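Local coordinates for protein triacylglycerol lipase (Yarrowia lipolytica, PDB 3O0D) that probably hydrolyses the ester bonds of triacylglycerols, as a secreted, glycosylated lipase of the alpha/beta-hydrolase class, at residues 25-30 with 41-46; 21-26 with 292-297; 111-116 with 172-177. All coordinates share one frame; numbering follows the deposited sequence.

Contact 1: 25-30 with 41-46; sequences ANIGYC and FNCGLQ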
ATOM      1  N   ALA A  25      -1.777   6.969  -5.752  1.00  9.20           N
ATOM      2  CA  ALA A  25      -0.445   6.843  -5.020  1.00  9.02           C
ATOM      3  C   ALA A  25       0.583   7.733  -5.589  1.00 10.71           C
ATOM      4  O   ALA A  25       1.385   8.341  -4.814  1.00 10.37           O
ATOM      5  CB  ALA A  25       0.024   5.421  -5.108  1.00  9.46           C
ATOM      6  N   ASN A  26       0.662   7.849  -6.911  1.00  8.23           N
ATOM      7  CA  ASN A  26       1.640   8.770  -7.597  1.00 10.31           C
ATOM      8  C   ASN A  26       1.464  10.170  -7.188  1.00 12.02           C
ATOM      9  O   ASN A  26       2.448  10.866  -6.902  1.00 12.59           O
ATOM     10  CB  ASN A  26       1.521   8.501  -9.133  1.00  9.55           C
ATOM     11  CG  ASN A  26       2.031   9.612  -9.990  1.00 18.14           C
ATOM     12  OD1 ASN A  26       1.767  10.782  -9.757  1.00 18.06           O
ATOM     13  ND2 ASN A  26       2.689   9.226 -11.095  1.00 23.01           N
ATOM     14  N   ILE A  27       0.188  10.602  -7.004  1.00  8.99           N
ATOM     15  CA  ILE A  27      -0.087  11.963  -6.588  1.00  8.59           C
ATOM     16  C   ILE A  27       0.492  12.267  -5.151  1.00  8.45           C
ATOM     17  O   ILE A  27       0.726  13.458  -4.811  1.00 11.43           O
ATOM     18  CB  ILE A  27      -1.637  12.238  -6.755  1.00  9.00           C
ATOM     19  CG1 ILE A  27      -1.886  12.228  -8.268  1.00  8.46           C
ATOM     20  CG2 ILE A  27      -2.043  13.679  -6.181  1.00  9.66           C
ATOM     21  CD1 ILE A  27      -3.449  12.020  -8.527  1.00 10.87           C
ATOM     22  N   GLY A  28       0.760  11.253  -4.397  1.00 10.87           N
ATOM     23  CA  GLY A  28       1.311  11.410  -3.033  1.00 13.43           C
ATOM     24  C   GLY A  28       2.695  12.030  -3.173  1.00 11.73           C
ATOM     25  O   GLY A  28       3.124  12.737  -2.234  1.00 10.95           O
ATOM     26  N   TYR A  29       3.355  11.867  -4.315  1.00 10.60           N
ATOM     27  CA  TYR A  29       4.660  12.478  -4.521  1.00 11.20           C
ATOM     28  C   TYR A  29       4.587  13.958  -4.923  1.00 11.80           C
ATOM     29  O   TYR A  29       5.573  14.594  -5.033  1.00 15.66           O
ATOM     30  CB  TYR A  29       5.519  11.632  -5.484  1.00  9.01           C
ATOM     31  CG  TYR A  29       5.842  10.268  -4.934  1.00 10.81           C
ATOM     32  CD1 TYR A  29       6.939  10.086  -4.165  1.00 10.45           C
ATOM     33  CD2 TYR A  29       5.074   9.172  -5.185  1.00 10.16           C
ATOM     34  CE1 TYR A  29       7.256   8.898  -3.651  1.00 12.42           C
ATOM     35  CE2 TYR A  29       5.386   7.975  -4.690  1.00  8.80           C
ATOM     36  CZ  TYR A  29       6.509   7.824  -3.873  1.00 11.28           C
ATOM     37  OH  TYR A  29       6.888   6.630  -3.329  1.00 11.89           O
ATOM     38  N   CYS A  30       3.374  14.477  -5.099  1.00 11.80           N
ATOM     39  CA  CYS A  30       3.123  15.910  -5.287  1.00 11.89           C
ATOM     40  C   CYS A  30       3.024  16.676  -3.930  1.00 12.45           C
ATOM     41  O   CYS A  30       2.724  17.891  -3.986  1.00 15.61           O
ATOM     42  CB  CYS A  30       1.866  16.209  -6.176  1.00 12.27           C
ATOM     43  SG  CYS A  30       2.132  15.492  -7.864  1.00 18.76           S
ATOM     44  N   PHE A  41      -8.061  20.027  -6.906  1.00 13.99           N
ATOM     45  CA  PHE A  41      -7.226  18.839  -7.002  1.00 14.14           C
ATOM     46  C   PHE A  41      -6.439  18.898  -8.293  1.00 15.05           C
ATOM     47  O   PHE A  41      -6.694  18.139  -9.227  1.00 17.08           O
ATOM     48  CB  PHE A  41      -8.085  17.574  -6.965  1.00 13.54           C
ATOM     49  CG  PHE A  41      -7.312  16.327  -6.640  1.00 10.97           C
ATOM     50  CD1 PHE A  41      -6.638  16.207  -5.436  1.00  9.43           C
ATOM     51  CD2 PHE A  41      -7.261  15.273  -7.538  1.00  9.31           C
ATOM     52  CE1 PHE A  41      -5.928  15.061  -5.135  1.00 10.72           C
ATOM     53  CE2 PHE A  41      -6.552  14.125  -7.241  1.00  8.21           C
ATOM     54  CZ  PHE A  41      -5.884  14.019  -6.039  1.00 13.35           C
ATOM     55  N   ASN A  42      -5.484  19.819  -8.345  1.00 16.43           N
ATOM     56  CA  ASN A  42      -4.761  20.066  -9.590  1.00 17.63           C
ATOM     57  C   ASN A  42      -3.254  19.840  -9.403  1.00 17.15           C
ATOM     58  O   ASN A  42      -2.675  20.383  -8.450  1.00 17.27           O
ATOM     59  CB  ASN A  42      -4.980  21.549  -9.979  1.00 18.98           C
ATOM     60  CG  ASN A  42      -6.440  21.875 -10.209  1.00 26.12           C
ATOM     61  OD1 ASN A  42      -7.177  21.043 -10.688  1.00 29.70           O
ATOM     62  ND2 ASN A  42      -6.862  23.062  -9.816  1.00 30.26           N
ATOM     63  N   CYS A  43      -2.641  19.005 -10.232  1.00 15.92           N
ATOM     64  CA  CYS A  43      -1.236  18.656 -10.038  1.00 18.40           C
ATOM     65  C   CYS A  43      -0.675  18.044 -11.306  1.00 18.69           C
ATOM     66  O   CYS A  43       0.181  17.159 -11.271  1.00 22.49           O
ATOM     67  CB  CYS A  43      -1.080  17.682  -8.869  1.00 18.58           C
ATOM     68  SG  CYS A  43      -1.526  15.973  -9.256  1.00 20.25           S
ATOM     69  N   GLY A  44      -1.179  18.531 -12.431  1.00 18.78           N
ATOM     70  CA  GLY A  44      -0.794  18.040 -13.752  1.00 18.18           C
ATOM     71  C   GLY A  44      -1.562  16.776 -14.165  1.00 18.85           C
ATOM     72  O   GLY A  44      -2.738  16.558 -13.762  1.00 18.62           O
ATOM     73  N   LEU A  45      -0.899  15.940 -14.932  1.00 18.09           N
ATOM     74  CA  LEU A  45      -1.567  14.879 -15.669  1.00 19.93           C
ATOM     75  C   LEU A  45      -2.337  13.929 -14.783  1.00 18.72           C
ATOM     76  O   LEU A  45      -3.481  13.530 -15.116  1.00 18.56           O
ATOM     77  CB  LEU A  45      -0.546  14.047 -16.419  1.00 22.21           C
ATOM     78  CG  LEU A  45      -1.132  13.080 -17.408  1.00 28.52           C
ATOM     79  CD1 LEU A  45      -2.357  13.710 -18.141  1.00 35.31           C
ATOM     80  CD2 LEU A  45       0.079  12.754 -18.383  1.00 33.63           C
ATOM     81  N   GLN A  46      -1.735  13.516 -13.669  1.00 15.52           N
ATOM     82  CA  GLN A  46      -2.399  12.471 -12.910  1.00 13.73           C
ATOM     83  C   GLN A  46      -3.635  12.971 -12.156  1.00 13.40           C
ATOM     84  O   GLN A  46      -4.631  12.321 -12.226  1.00 11.30           O
ATOM     85  CB  GLN A  46      -1.455  11.806 -11.941  1.00 13.49           C
ATOM     86  CG  GLN A  46      -0.219  11.065 -12.567  1.00 13.43           C
ATOM     87  CD  GLN A  46      -0.559   9.983 -13.566  1.00 19.83           C
ATOM     88  OE1 GLN A  46      -1.615   9.396 -13.497  1.00 15.95           O
ATOM     89  NE2 GLN A  46       0.364   9.698 -14.511  1.00 20.92           N
TER

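Contact 2: 21-26 with 292-297; sequences YARLAN and YFVTEG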
ATOM      1  N   TYR A  21      -5.670   3.331  -8.561  1.00  6.83           N
ATOM      2  CA  TYR A  21      -4.981   3.455  -7.226  1.00  8.73           C
ATOM      3  C   TYR A  21      -3.489   3.737  -7.534  1.00 10.24           C
ATOM      4  O   TYR A  21      -2.812   4.566  -6.822  1.00 10.64           O
ATOM      5  CB  TYR A  21      -5.255   2.292  -6.232  1.00  8.69           C
ATOM      6  CG  TYR A  21      -6.703   2.430  -5.835  1.00 10.87           C
ATOM      7  CD1 TYR A  21      -7.088   3.387  -4.878  1.00 11.86           C
ATOM      8  CD2 TYR A  21      -7.672   1.715  -6.509  1.00 10.41           C
ATOM      9  CE1 TYR A  21      -8.376   3.614  -4.589  1.00 12.80           C
ATOM     10  CE2 TYR A  21      -9.021   1.962  -6.200  1.00 13.80           C
ATOM     11  CZ  TYR A  21      -9.331   2.914  -5.260  1.00 12.34           C
ATOM     12  OH  TYR A  21     -10.645   3.159  -4.960  1.00 16.12           O
ATOM     13  N   ALA A  22      -2.963   3.198  -8.613  1.00  8.44           N
ATOM     14  CA  ALA A  22      -1.603   3.601  -8.897  1.00  9.87           C
ATOM     15  C   ALA A  22      -1.468   5.092  -9.128  1.00  9.74           C
ATOM     16  O   ALA A  22      -0.474   5.713  -8.750  1.00  9.13           O
ATOM     17  CB  ALA A  22      -1.028   2.804 -10.167  1.00  7.85           C
ATOM     18  N   ARG A  23      -2.428   5.681  -9.822  1.00  7.34           N
ATOM     19  CA  ARG A  23      -2.390   7.089 -10.032  1.00  6.07           C
ATOM     20  C   ARG A  23      -2.545   7.892  -8.721  1.00  8.45           C
ATOM     21  O   ARG A  23      -1.871   8.814  -8.530  1.00  8.70           O
ATOM     22  CB  ARG A  23      -3.461   7.589 -10.995  1.00  6.71           C
ATOM     23  CG  ARG A  23      -3.452   7.018 -12.393  1.00  7.72           C
ATOM     24  CD  ARG A  23      -4.403   7.835 -13.252  1.00 13.08           C
ATOM     25  NE  ARG A  23      -4.725   7.234 -14.517  1.00 14.08           N
ATOM     26  CZ  ARG A  23      -3.966   7.273 -15.584  1.00 15.40           C
ATOM     27  NH1 ARG A  23      -2.821   7.898 -15.592  1.00 16.62           N
ATOM     28  NH2 ARG A  23      -4.395   6.691 -16.664  1.00 20.74           N
ATOM     29  N   LEU A  24      -3.467   7.509  -7.873  1.00  8.41           N
ATOM     30  CA  LEU A  24      -3.669   8.225  -6.622  1.00  9.59           C
ATOM     31  C   LEU A  24      -2.361   8.154  -5.794  1.00  8.36           C
ATOM     32  O   LEU A  24      -2.005   9.167  -5.127  1.00 11.38           O
ATOM     33  CB  LEU A  24      -4.811   7.635  -5.797  1.00  9.56           C
ATOM     34  CG  LEU A  24      -6.131   8.074  -6.469  1.00  9.54           C
ATOM     35  CD1 LEU A  24      -7.266   7.139  -5.860  1.00 12.58           C
ATOM     36  CD2 LEU A  24      -6.570   9.602  -6.374  1.00 10.47           C
ATOM     37  N   ALA A  25      -1.777   6.969  -5.752  1.00  9.20           N
ATOM     38  CA  ALA A  25      -0.445   6.843  -5.020  1.00  9.02           C
ATOM     39  C   ALA A  25       0.583   7.733  -5.589  1.00 10.71           C
ATOM     40  O   ALA A  25       1.385   8.341  -4.814  1.00 10.37           O
ATOM     41  CB  ALA A  25       0.024   5.421  -5.108  1.00  9.46           C
ATOM     42  N   ASN A  26       0.662   7.849  -6.911  1.00  8.23           N
ATOM     43  CA  ASN A  26       1.640   8.770  -7.597  1.00 10.31           C
ATOM     44  C   ASN A  26       1.464  10.170  -7.188  1.00 12.02           C
ATOM     45  O   ASN A  26       2.448  10.866  -6.902  1.00 12.59           O
ATOM     46  CB  ASN A  26       1.521   8.501  -9.133  1.00  9.55           C
ATOM     47  CG  ASN A  26       2.031   9.612  -9.990  1.00 18.14           C
ATOM     48  OD1 ASN A  26       1.767  10.782  -9.757  1.00 18.06           O
ATOM     49  ND2 ASN A  26       2.689   9.226 -11.095  1.00 23.01           N
ATOM     50  N   TYR A 292       4.694   0.926 -11.974  1.00  9.39           N
ATOM     51  CA  TYR A 292       3.425   0.422 -11.490  1.00  9.89           C
ATOM     52  C   TYR A 292       2.254   1.074 -12.266  1.00  8.98           C
ATOM     53  O   TYR A 292       1.619   1.892 -11.759  1.00  9.17           O
ATOM     54  CB  TYR A 292       3.278   0.670  -9.973  1.00  8.93           C
ATOM     55  CG  TYR A 292       4.029  -0.346  -9.140  1.00 11.74           C
ATOM     56  CD1 TYR A 292       5.349  -0.144  -8.770  1.00  9.99           C
ATOM     57  CD2 TYR A 292       3.450  -1.501  -8.766  1.00 10.75           C
ATOM     58  CE1 TYR A 292       6.034  -1.060  -8.063  1.00  7.90           C
ATOM     59  CE2 TYR A 292       4.115  -2.428  -8.056  1.00  8.97           C
ATOM     60  CZ  TYR A 292       5.435  -2.246  -7.706  1.00  6.99           C
ATOM     61  OH  TYR A 292       6.066  -3.252  -7.020  1.00 11.35           O
ATOM     62  N   PHE A 293       2.031   0.612 -13.493  1.00  9.28           N
ATOM     63  CA  PHE A 293       1.042   1.193 -14.431  1.00  7.96           C
ATOM     64  C   PHE A 293       1.487   2.562 -14.958  1.00  9.65           C
ATOM     65  O   PHE A 293       1.633   2.759 -16.135  1.00 11.07           O
ATOM     66  CB  PHE A 293      -0.390   1.272 -13.849  1.00  8.86           C
ATOM     67  CG  PHE A 293      -0.997  -0.064 -13.520  1.00  7.57           C
ATOM     68  CD1 PHE A 293      -0.967  -0.537 -12.255  1.00  9.29           C
ATOM     69  CD2 PHE A 293      -1.654  -0.805 -14.451  1.00  9.05           C
ATOM     70  CE1 PHE A 293      -1.438  -1.698 -11.943  1.00  9.29           C
ATOM     71  CE2 PHE A 293      -2.155  -2.004 -14.095  1.00 10.83           C
ATOM     72  CZ  PHE A 293      -2.043  -2.429 -12.819  1.00 10.05           C
ATOM     73  N   VAL A 294       1.698   3.474 -14.018  1.00 10.16           N
ATOM     74  CA  VAL A 294       2.324   4.753 -14.260  1.00 10.28           C
ATOM     75  C   VAL A 294       3.669   4.803 -13.493  1.00  9.47           C
ATOM     76  O   VAL A 294       3.885   3.988 -12.689  1.00  9.01           O
ATOM     77  CB  VAL A 294       1.469   5.924 -13.793  1.00  9.84           C
ATOM     78  CG1 VAL A 294       0.153   5.920 -14.455  1.00 13.83           C
ATOM     79  CG2 VAL A 294       1.245   5.824 -12.349  1.00 12.07           C
ATOM     80  N   THR A 295       4.522   5.765 -13.823  1.00 11.57           N
ATOM     81  CA  THR A 295       5.794   5.908 -13.082  1.00 11.21           C
ATOM     82  C   THR A 295       5.531   6.482 -11.700  1.00 13.72           C
ATOM     83  O   THR A 295       4.912   7.528 -11.610  1.00 17.60           O
ATOM     84  CB  THR A 295       6.753   6.831 -13.869  1.00 13.23           C
ATOM     85  OG1 THR A 295       7.043   6.145 -15.108  1.00 15.98           O
ATOM     86  CG2 THR A 295       8.041   6.915 -13.044  1.00 13.33           C
ATOM     87  N   GLU A 296       5.973   5.805 -10.653  1.00 11.35           N
ATOM     88  CA  GLU A 296       5.710   6.279  -9.287  1.00 11.02           C
ATOM     89  C   GLU A 296       6.971   7.026  -8.843  1.00 15.12           C
ATOM     90  O   GLU A 296       8.001   6.807  -9.454  1.00 13.71           O
ATOM     91  CB  GLU A 296       5.516   5.107  -8.354  1.00 10.24           C
ATOM     92  CG  GLU A 296       4.321   4.175  -8.639  1.00 11.17           C
ATOM     93  CD  GLU A 296       2.951   4.945  -8.328  1.00 15.77           C
ATOM     94  OE1 GLU A 296       2.944   5.956  -7.622  1.00 13.33           O
ATOM     95  OE2 GLU A 296       1.887   4.459  -8.769  1.00 10.64           O
ATOM     96  N   GLY A 297       6.802   7.990  -7.931  1.00 12.70           N
ATOM     97  CA  GLY A 297       7.973   8.575  -7.246  1.00 13.35           C
ATOM     98  C   GLY A 297       8.333   9.937  -7.698  1.00 13.59           C
ATOM     99  O   GLY A 297       9.187  10.595  -7.029  1.00 15.29           O
TER

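Contact 3: 111-116 with 172-177; sequences AANISS and GINLKV. With NAG (2-acetamido-2-deoxy-beta-D-glucopyranose), chain H; NAG (2-acetamido-2-deoxy-beta-D-glucopyranose), chain I.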
ATOM      1  N   ALA A 111       0.687   0.311  18.653  1.00 26.10           N
ATOM      2  CA  ALA A 111       0.500   1.424  17.700  1.00 24.43           C
ATOM      3  C   ALA A 111      -0.737   2.237  18.050  1.00 24.51           C
ATOM      4  O   ALA A 111      -1.651   1.723  18.723  1.00 24.89           O
ATOM      5  CB  ALA A 111       0.337   0.851  16.308  1.00 23.94           C
ATOM      6  N   ALA A 112      -0.794   3.473  17.574  1.00 22.77           N
ATOM      7  CA  ALA A 112      -1.912   4.385  17.876  1.00 23.46           C
ATOM      8  C   ALA A 112      -3.279   3.767  17.480  1.00 25.82           C
ATOM      9  O   ALA A 112      -3.431   3.138  16.399  1.00 23.49           O
ATOM     10  CB  ALA A 112      -1.753   5.700  17.172  1.00 23.95           C
ATOM     11  N   ASN A 113      -4.276   3.981  18.366  1.00 25.68           N
ATOM     12  CA  ASN A 113      -5.643   3.507  18.100  1.00 25.96           C
ATOM     13  C   ASN A 113      -5.879   2.015  18.071  1.00 26.13           C
ATOM     14  O   ASN A 113      -7.006   1.561  17.787  1.00 25.52           O
ATOM     15  CB  ASN A 113      -6.217   4.172  16.787  1.00 24.68           C
ATOM     16  CG  ASN A 113      -7.610   4.698  16.996  1.00 27.92           C
ATOM     17  OD1 ASN A 113      -7.964   5.068  18.142  1.00 25.28           O
ATOM     18  ND2 ASN A 113      -8.442   4.723  15.917  1.00 23.23           N
ATOM     19  N   ILE A 114      -4.856   1.216  18.343  1.00 25.75           N
ATOM     20  CA  ILE A 114      -5.032  -0.201  18.429  1.00 25.82           C
ATOM     21  C   ILE A 114      -5.164  -0.659  19.882  1.00 30.72           C
ATOM     22  O   ILE A 114      -4.203  -0.612  20.635  1.00 30.50           O
ATOM     23  CB  ILE A 114      -3.874  -0.957  17.802  1.00 27.27           C
ATOM     24  CG1 ILE A 114      -3.543  -0.382  16.413  1.00 23.56           C
ATOM     25  CG2 ILE A 114      -4.145  -2.411  17.778  1.00 24.56           C
ATOM     26  CD1 ILE A 114      -4.703  -0.428  15.366  1.00 29.44           C
ATOM     27  N   SER A 115      -6.332  -1.147  20.240  1.00 32.73           N
ATOM     28  CA  SER A 115      -6.567  -1.586  21.635  1.00 35.75           C
ATOM     29  C   SER A 115      -5.803  -2.876  21.951  1.00 37.73           C
ATOM     30  O   SER A 115      -5.551  -3.707  21.074  1.00 37.44           O
ATOM     31  CB  SER A 115      -8.076  -1.762  21.869  1.00 35.70           C
ATOM     32  OG  SER A 115      -8.507  -3.017  21.369  1.00 36.35           O
ATOM     33  N   SER A 116      -5.435  -3.051  23.223  1.00 40.00           N
ATOM     34  CA  SER A 116      -4.827  -4.291  23.684  1.00 41.51           C
ATOM     35  C   SER A 116      -5.544  -5.585  23.210  1.00 42.13           C
ATOM     36  O   SER A 116      -4.896  -6.620  23.106  1.00 43.89           O
ATOM     37  CB  SER A 116      -4.684  -4.288  25.245  1.00 41.70           C
ATOM     38  N   GLY A 172      -4.977   0.676   7.094  1.00 12.34           N
ATOM     39  CA  GLY A 172      -6.220  -0.071   6.792  1.00 15.07           C
ATOM     40  C   GLY A 172      -6.630  -1.076   7.869  1.00 15.71           C
ATOM     41  O   GLY A 172      -7.821  -1.238   8.242  1.00 15.45           O
ATOM     42  N   ILE A 173      -5.636  -1.689   8.475  1.00 14.23           N
ATOM     43  CA  ILE A 173      -5.862  -2.627   9.567  1.00 15.90           C
ATOM     44  C   ILE A 173      -6.425  -1.843  10.755  1.00 16.18           C
ATOM     45  O   ILE A 173      -7.431  -2.326  11.361  1.00 17.36           O
ATOM     46  CB  ILE A 173      -4.616  -3.414   9.937  1.00 17.55           C
ATOM     47  CG1 ILE A 173      -4.293  -4.431   8.814  1.00 18.01           C
ATOM     48  CG2 ILE A 173      -4.888  -4.288  11.236  1.00 15.90           C
ATOM     49  CD1 ILE A 173      -2.850  -4.887   8.904  1.00 16.74           C
ATOM     50  N   ASN A 174      -5.857  -0.684  11.069  1.00 15.77           N
ATOM     51  CA  ASN A 174      -6.372   0.256  12.138  1.00 15.92           C
ATOM     52  C   ASN A 174      -7.886   0.525  11.882  1.00 18.70           C
ATOM     53  O   ASN A 174      -8.720   0.268  12.730  1.00 18.37           O
ATOM     54  CB  ASN A 174      -5.578   1.566  12.145  1.00 17.02           C
ATOM     55  CG  ASN A 174      -6.372   2.720  12.541  1.00 18.62           C
ATOM     56  OD1 ASN A 174      -6.596   3.755  11.790  1.00 20.32           O
ATOM     57  ND2 ASN A 174      -6.880   2.613  13.775  1.00 13.73           N
ATOM     58  N   LEU A 175      -8.218   0.971  10.666  1.00 16.03           N
ATOM     59  CA  LEU A 175      -9.613   1.354  10.351  1.00 16.62           C
ATOM     60  C   LEU A 175     -10.540   0.122  10.465  1.00 17.43           C
ATOM     61  O   LEU A 175     -11.674   0.235  10.961  1.00 18.76           O
ATOM     62  CB  LEU A 175      -9.674   1.911   8.923  1.00 16.00           C
ATOM     63  CG  LEU A 175      -9.128   3.320   8.839  1.00 10.83           C
ATOM     64  CD1 LEU A 175      -9.016   3.768   7.289  1.00 15.59           C
ATOM     65  CD2 LEU A 175      -9.933   4.394   9.602  1.00 15.61           C
ATOM     66  N   LYS A 176     -10.084  -1.024   9.990  1.00 17.68           N
ATOM     67  CA  LYS A 176     -10.850  -2.238   9.959  1.00 19.55           C
ATOM     68  C   LYS A 176     -11.117  -2.818  11.384  1.00 21.88           C
ATOM     69  O   LYS A 176     -12.246  -3.099  11.737  1.00 22.50           O
ATOM     70  CB  LYS A 176     -10.114  -3.243   9.094  1.00 21.59           C
ATOM     71  CG  LYS A 176     -10.604  -4.654   9.201  1.00 24.61           C
ATOM     72  CD  LYS A 176     -11.789  -4.894   8.362  1.00 30.75           C
ATOM     73  CE  LYS A 176     -11.432  -5.865   7.244  1.00 31.57           C
ATOM     74  NZ  LYS A 176     -12.655  -6.208   6.485  1.00 28.99           N
ATOM     75  N   VAL A 177     -10.114  -2.899  12.225  1.00 18.81           N
ATOM     76  CA  VAL A 177     -10.400  -3.301  13.590  1.00 19.25           C
ATOM     77  C   VAL A 177     -11.191  -2.242  14.381  1.00 20.52           C
ATOM     78  O   VAL A 177     -11.783  -2.567  15.373  1.00 23.97           O
ATOM     79  CB  VAL A 177      -9.136  -3.741  14.421  1.00 19.23           C
ATOM     80  CG1 VAL A 177      -8.421  -4.839  13.798  1.00 19.57           C
ATOM     81  CG2 VAL A 177      -8.317  -2.647  14.729  1.00 19.25           C
TER
HETATM   82  C1  NAG H 302      -9.773   5.262  16.136  1.00 21.83           C
HETATM   83  C2  NAG H 302     -10.395   5.572  14.756  1.00 21.69           C
HETATM   84  C3  NAG H 302     -11.854   5.955  14.969  1.00 21.35           C
HETATM   85  C4  NAG H 302     -12.599   4.866  15.748  1.00 24.28           C
HETATM   86  C5  NAG H 302     -11.874   4.717  17.064  1.00 26.07           C
HETATM   87  C6  NAG H 302     -12.529   3.807  18.121  1.00 25.71           C
HETATM   88  C7  NAG H 302      -8.872   6.511  13.069  1.00 26.30           C
HETATM   89  C8  NAG H 302      -8.308   7.743  12.422  1.00 22.95           C
HETATM   90  N2  NAG H 302      -9.746   6.690  14.066  1.00 24.59           N
HETATM   91  O3  NAG H 302     -12.450   6.172  13.675  1.00 25.53           O
HETATM   92  O4  NAG H 302     -13.919   5.330  16.046  1.00 25.60           O
HETATM   93  O5  NAG H 302     -10.538   4.267  16.755  1.00 24.70           O
HETATM   94  O6  NAG H 302     -12.929   2.647  17.485  1.00 29.51           O
HETATM   95  O7  NAG H 302      -8.523   5.397  12.721  1.00 24.29           O
HETATM   96  C1  NAG I 303       1.906   5.788  18.545  1.00 26.31           C
HETATM   97  C2  NAG I 303       2.887   5.348  19.625  1.00 29.33           C
HETATM   98  C3  NAG I 303       2.166   5.456  20.965  1.00 32.08           C
HETATM   99  C4  NAG I 303       1.474   6.797  21.209  1.00 31.92           C
HETATM  100  C5  NAG I 303       0.585   7.165  20.022  1.00 34.54           C
HETATM  101  C6  NAG I 303       0.088   8.604  19.981  1.00 36.19           C
HETATM  102  C7  NAG I 303       4.570   3.733  18.956  1.00 29.86           C
HETATM  103  C8  NAG I 303       5.010   2.328  18.814  1.00 32.81           C
HETATM  104  N2  NAG I 303       3.341   3.990  19.448  1.00 32.51           N
HETATM  105  O3  NAG I 303       3.060   5.144  22.048  1.00 33.41           O
HETATM  106  O4  NAG I 303       0.657   6.584  22.352  1.00 36.39           O
HETATM  107  O5  NAG I 303       1.335   7.046  18.812  1.00 31.15           O
HETATM  108  O6  NAG I 303      -1.078   8.588  19.187  1.00 34.41           O
HETATM  109  O7  NAG I 303       5.326   4.627  18.626  1.00 34.10           O

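Contact 1: 25-30 with 41-46
Asn26, Ile27 and Cys30, toward the C-terminal end of helix 12-27 and just beyond, pack against Phe41, Cys43 and Gln46 of an irregular loop in the N-terminal region of this class 3 lipase, an alpha/beta-hydrolase. No hydrogen bond crosses between the two segments, so the fit rests on van der Waals packing. Asn26 holds its CG anti to the backbone N (chi1 159°), which lays the amide across the aliphatic part of Gln46 at about a right angle, with OD1 3.5 Å from Gln46 CG. The two amide planes are turned 51° from each other, and their polar ends are engaged elsewhere: Asn26 ND2 bonds to the carbonyl of Ile301, while Gln46 OE1 receives a bond from Arg23 and NE2 gives one to the terminal carboxylate of Ile301. Ile27 sits at the centre, its branches sharing Gln46, Phe41 and Cys43 between them. CG1 lies 3.7 Å from Gln46 CB, and CD1 continues to the Gln46 backbone, 3.8 Å from its C. CG2 reaches in the other direction, to CZ of the Phe41 ring at 3.9 Å and to Cys43 SG at the same spacing. An alanine at Ile27 would lack these branches and would probably leave a gap between the Phe41 ring and Cys43, with Gln46 CB losing its apolar cover. Beyond it stands Cys30, in a disulfide with Cys299, whereas Cys43 is linked to Cys47. The two bridges lie side by side, Cys30 SG 3.9 Å from Cys43 SG, in apolar contact.

Contact 2: 21-26 with 292-297
Tyr292 meets helix 12-27 through its backbone, its carbonyl O lying 3.2 Å from Ala22 CB, while its ring leads elsewhere and its OH hydrogen-bonds Asp230, the probable acid of a Ser-His-Asp triad with Ser162 and His289. Phe293 sets CD1 of its ring 3.9 Å from the same methyl, at an oblique slant. Val294 follows with its two methyls divided between two polar side chains of the helix, Arg23 and Asn26: CG1 lies 3.7 Å from NH1 of Arg23, whose extended chain crosses it at about a right angle on its way to Gln46, and CG2 touches Asn26 ND2. Thr295 turns its side chain from the helix and offers its carbonyl instead, 2.8 Å from Asn26 ND2, but the N-H points well off the line (122°) and the bond is weak, secondary to the one that this nitrogen makes with Ile301. Glu296 then folds back, bent at chi2 (-69°), to lodge its carboxylate against the helix backbone. OE2 comes 2.7 Å from Ala22 O, so close that the buried acid may be protonated. OE1 is beside Asn26 N but poorly aligned for a bond, and that N-H serves the helical bond to Ala22 O. The carboxylate is thus pressed onto one helical turn with Asn26 CB at its flank. The loop after helix 285-290 is thereby laid along helix 12-27. Ala22 and Ala25 of that helix rest on Leu187 of strand 183-187, Glu296 packs on His161 of strand 155-161, and Phe293 touches Phe18 and meets Tyr15 edge-to-face, both on helix 12-27.

Contact 3: 111-116 with 172-177
Ile114 and Asn174 make the main protein-to-protein touch between the loop 111-116 and the end of helix 163-177. The isoleucine tip does the work: CD1 lies 3.7 Å from Asn174 CA and 3.9 Å from its CB, and also meets Val177 CG2, one turn further along the helix, at 4.3 Å. With chi1 at -48° and chi2 at -60°, the chain folds so that CD1 reaches the helix although CB does not point there. Beside it, Asn113 carries an N-linked sugar, with ND2 bonded covalently to C1 of the N-acetylglucosamine at 1.5 Å. The acetamido group of this sugar leans over the helix, its O7 3.6 Å from Leu175 CD2. A type II beta turn from Ala111 to Ile114 sets up this layout, and Asn113 occupies its third position with a positive phi of 67°. Ala112 fixes the turn to helix 127-150, its N and O bonding to Asn134 and Tyr133, and its CB touches a second N-acetylglucosamine, hydrogen-bonded to Asn138 and Leu110 and lying beside the glycosylation site Asn134. The first sugar is hydrogen-bonded to Asp145 and His180. Asn113, Ile114 and Ser115 spell the Asn-X-Ser signal for N-glycosylation, consistent with passage through the secretory pathway, as expected of this extracellular enzyme; the covalent link also converts the asparagine amide into a secondary one, with a single N-H left at ND2.

From the N terminus, helix 12-27 serves two of the three contacts. Contact 1 closes a short loop, bringing the 41-46 segment back onto the helix end, while contact 2 starts from the same stretch, sharing Ala25 and Asn26, and closes a span of some 265 residues by bringing in the C-terminal loop. The two meet side by side where Gln46 of contact 1 reaches Arg23 of contact 2, tying helix, loop and chain end together. Contact 3 follows contact 1 in series and is nested within the loop of contact 2. It joins helix 163-177 to the glycosylated loop on the opposite side of the chain's centre from contact 2, about 12 Å away at the nearest atoms.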